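Protein Thf1 (Thermosynechococcus elongatus, PDB 5MJR) associates with the FtsH protease complex involved in photosystem II repair and may take part in building the photosynthetic membrane. Local coordinates at residues A[26-31]-A[49-54]. Residues are numbered along the deposited sequence; the frame is centred on the assembly and turned at random.
Sequences DTKRAF and ELLVEI
L51 of helix 41-58 meets T27, K28 and F31 of helix 24-34, a clear instance of one branched side chain serving several partners on a neighbouring helix. Its two methyls divide the work. CD1 lies 3.9 Å from CG of F31, equally near CB, the carbon that carries the ring; the leucine runs nearly perpendicular to the phenylalanine, and the methyl approaches the ring obliquely. CD2 goes to T27, where chi1 of -65° sets CG2 anti to the backbone N and 4.1 Å from that methyl, the two side chains passing each other from opposing helices. The CG of K28 lies more loosely alongside, 4.3 Å from L51 CD1.

In this all-helical fold, the axes of segments 26-31 and 49-54 pass 10.2 Å apart, with 132° between their N-to-C directions, and A96 and A100 of helix 90-100 touch F31 as well. The same T27 rotamer leaves OG1 beside the backbone N, farther from the leucine, where it is hydrogen-bonded to H55 ND1 on the next turn of helix 41-58. At the more exposed border the extended K28 chain lays CE 4.0 Å from V52 CG2, while its NZ forms a salt bridge with E48.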
ATOM      1  N   ASP A  26     -22.303   1.988  -3.803  1.00 12.73           N
ATOM      2  CA  ASP A  26     -22.253   3.362  -3.322  1.00 12.99           C
ATOM      3  C   ASP A  26     -20.819   3.921  -3.475  1.00 11.83           C
ATOM      4  O   ASP A  26     -20.645   5.039  -3.866  1.00 12.71           O
ATOM      5  CB  ASP A  26     -22.683   3.412  -1.855  1.00 15.91           C
ATOM      6  CG  ASP A  26     -24.153   3.093  -1.646  1.00 19.16           C
ATOM      7  OD1 ASP A  26     -25.033   3.574  -2.457  1.00 28.33           O
ATOM      8  OD2 ASP A  26     -24.447   2.279  -0.658  1.00 23.09           O
ATOM      9  N   THR A  27     -19.834   3.107  -3.098  1.00 10.52           N
ATOM     10  CA  THR A  27     -18.437   3.545  -3.224  1.00 10.34           C
ATOM     11  C   THR A  27     -18.086   3.865  -4.734  1.00  9.78           C
ATOM     12  O   THR A  27     -17.483   4.909  -5.024  1.00  9.86           O
ATOM     13  CB  THR A  27     -17.518   2.429  -2.653  1.00 10.07           C
ATOM     14  OG1 THR A  27     -17.821   2.363  -1.271  1.00 12.96           O
ATOM     15  CG2 THR A  27     -16.046   2.762  -2.851  1.00 12.16           C
ATOM     16  N   LYS A  28     -18.487   2.976  -5.661  1.00  9.47           N
ATOM     17  CA  LYS A  28     -18.206   3.226  -7.048  1.00 10.74           C
ATOM     18  C   LYS A  28     -18.957   4.446  -7.556  1.00 10.75           C
ATOM     19  O   LYS A  28     -18.365   5.245  -8.275  1.00 11.67           O
ATOM     20  CB  LYS A  28     -18.614   2.021  -7.850  1.00 12.62           C
ATOM     21  CG  LYS A  28     -17.630   0.829  -7.702  1.00 15.10           C
ATOM     22  CD  LYS A  28     -17.950  -0.306  -8.687  1.00 18.69           C
ATOM     23  CE  LYS A  28     -17.034  -1.523  -8.527  1.00 20.21           C
ATOM     24  NZ  LYS A  28     -17.326  -2.649  -9.519  1.00 25.89           N
ATOM     25  N   ARG A  29     -20.215   4.638  -7.141  1.00 12.39           N
ATOM     26  CA  ARG A  29     -20.894   5.843  -7.595  1.00 12.23           C
ATOM     27  C   ARG A  29     -20.232   7.121  -7.098  1.00 11.31           C
ATOM     28  O   ARG A  29     -20.116   8.096  -7.808  1.00 13.32           O
ATOM     29  CB  ARG A  29     -22.320   5.855  -7.043  1.00 15.79           C
ATOM     30  CG  ARG A  29     -23.253   5.120  -7.905  1.00 21.04           C
ATOM     31  CD  ARG A  29     -24.792   5.337  -7.508  1.00 29.79           C
ATOM     32  NE  ARG A  29     -25.122   4.490  -6.318  1.00 35.13           N
ATOM     33  CZ  ARG A  29     -25.464   3.193  -6.357  1.00 55.73           C
ATOM     34  NH1 ARG A  29     -25.598   2.512  -7.549  1.00 41.84           N
ATOM     35  NH2 ARG A  29     -25.751   2.562  -5.204  1.00 56.51           N
ATOM     36  N   ALA A  30     -19.726   7.098  -5.848  1.00 11.81           N
ATOM     37  CA  ALA A  30     -19.006   8.218  -5.281  1.00 10.82           C
ATOM     38  C   ALA A  30     -17.730   8.532  -6.091  1.00 10.76           C
ATOM     39  O   ALA A  30     -17.379   9.676  -6.342  1.00 12.25           O
ATOM     40  CB  ALA A  30     -18.752   8.037  -3.806  1.00 12.32           C
ATOM     41  N   PHE A  31     -17.043   7.465  -6.459  1.00  9.80           N
ATOM     42  CA  PHE A  31     -15.849   7.613  -7.268  1.00 10.05           C
ATOM     43  C   PHE A  31     -16.123   8.330  -8.582  1.00  9.15           C
ATOM     44  O   PHE A  31     -15.488   9.332  -8.947  1.00 10.12           O
ATOM     45  CB  PHE A  31     -15.190   6.274  -7.519  1.00  9.79           C
ATOM     46  CG  PHE A  31     -13.991   6.351  -8.486  1.00  9.78           C
ATOM     47  CD1 PHE A  31     -12.801   6.829  -8.078  1.00  9.77           C
ATOM     48  CD2 PHE A  31     -14.168   6.063  -9.829  1.00 11.25           C
ATOM     49  CE1 PHE A  31     -11.763   7.014  -8.931  1.00 10.66           C
ATOM     50  CE2 PHE A  31     -13.114   6.239 -10.698  1.00 12.02           C
ATOM     51  CZ  PHE A  31     -11.875   6.721 -10.230  1.00 10.73           C
ATOM     52  N   GLU A  49     -11.049  -2.737  -9.022  1.00 10.26           N
ATOM     53  CA  GLU A  49     -10.562  -3.803  -8.158  1.00 12.94           C
ATOM     54  C   GLU A  49     -10.019  -3.159  -6.836  1.00 10.04           C
ATOM     55  O   GLU A  49     -10.292  -3.715  -5.758  1.00 11.26           O
ATOM     56  CB  GLU A  49      -9.472  -4.615  -8.850  1.00 15.93           C
ATOM     57  CG  GLU A  49      -9.941  -5.672  -9.825  1.00 22.82           C
ATOM     58  CD  GLU A  49      -8.834  -6.613 -10.334  1.00 37.11           C
ATOM     59  OE1 GLU A  49      -7.771  -6.707  -9.676  1.00 39.83           O
ATOM     60  OE2 GLU A  49      -9.105  -7.238 -11.401  1.00 47.05           O
ATOM     61  N   LEU A  50      -9.306  -2.091  -6.913  1.00 10.19           N
ATOM     62  CA  LEU A  50      -8.753  -1.414  -5.722  1.00 10.02           C
ATOM     63  C   LEU A  50      -9.910  -0.876  -4.853  1.00  9.27           C
ATOM     64  O   LEU A  50      -9.872  -0.958  -3.624  1.00 10.49           O
ATOM     65  CB  LEU A  50      -7.724  -0.365  -6.105  1.00 11.24           C
ATOM     66  CG  LEU A  50      -6.956   0.262  -4.955  1.00 10.78           C
ATOM     67  CD1 LEU A  50      -6.210  -0.755  -4.068  1.00 12.78           C
ATOM     68  CD2 LEU A  50      -6.056   1.324  -5.491  1.00 11.33           C
ATOM     69  N   LEU A  51     -10.910  -0.254  -5.538  1.00  9.27           N
ATOM     70  CA  LEU A  51     -12.056   0.293  -4.766  1.00  9.54           C
ATOM     71  C   LEU A  51     -12.724  -0.836  -3.970  1.00  9.37           C
ATOM     72  O   LEU A  51     -13.104  -0.624  -2.802  1.00 10.24           O
ATOM     73  CB  LEU A  51     -13.101   0.940  -5.744  1.00 11.99           C
ATOM     74  CG  LEU A  51     -12.723   2.293  -6.298  1.00 12.67           C
ATOM     75  CD1 LEU A  51     -13.744   2.643  -7.390  1.00 17.34           C
ATOM     76  CD2 LEU A  51     -12.805   3.414  -5.239  1.00 13.73           C
ATOM     77  N   VAL A  52     -12.946  -1.982  -4.588  1.00  8.67           N
ATOM     78  CA  VAL A  52     -13.553  -3.102  -3.907  1.00  8.81           C
ATOM     79  C   VAL A  52     -12.684  -3.599  -2.725  1.00  9.43           C
ATOM     80  O   VAL A  52     -13.179  -3.846  -1.629  1.00 10.83           O
ATOM     81  CB  VAL A  52     -13.873  -4.260  -4.879  1.00  9.77           C
ATOM     82  CG1 VAL A  52     -14.294  -5.526  -4.171  1.00 13.05           C
ATOM     83  CG2 VAL A  52     -14.959  -3.787  -5.911  1.00 11.19           C
ATOM     84  N   GLU A  53     -11.385  -3.762  -3.033  1.00  9.25           N
ATOM     85  CA  GLU A  53     -10.453  -4.280  -2.013  1.00  9.97           C
ATOM     86  C   GLU A  53     -10.447  -3.399  -0.783  1.00  8.91           C
ATOM     87  O   GLU A  53     -10.543  -3.941   0.348  1.00 10.42           O
ATOM     88  CB  GLU A  53      -9.042  -4.366  -2.677  1.00 11.26           C
ATOM     89  CG  GLU A  53      -8.003  -4.938  -1.760  1.00 13.21           C
ATOM     90  CD  GLU A  53      -6.647  -5.045  -2.401  1.00 15.14           C
ATOM     91  OE1 GLU A  53      -6.386  -4.317  -3.413  1.00 15.85           O
ATOM     92  OE2 GLU A  53      -5.797  -5.828  -1.899  1.00 16.30           O
ATOM     93  N   ILE A  54     -10.379  -2.099  -0.919  1.00  9.18           N
ATOM     94  CA  ILE A  54     -10.340  -1.201   0.214  1.00  8.92           C
ATOM     95  C   ILE A  54     -11.663  -1.240   0.939  1.00  9.31           C
ATOM     96  O   ILE A  54     -11.737  -1.229   2.137  1.00 11.24           O
ATOM     97  CB  ILE A  54      -9.943   0.225  -0.224  1.00  8.50           C
ATOM     98  CG1 ILE A  54      -8.515   0.245  -0.792  1.00  9.79           C
ATOM     99  CG2 ILE A  54     -10.149   1.191   0.905  1.00 10.47           C
ATOM    100  CD1 ILE A  54      -8.111   1.515  -1.430  1.00 10.99           C
TER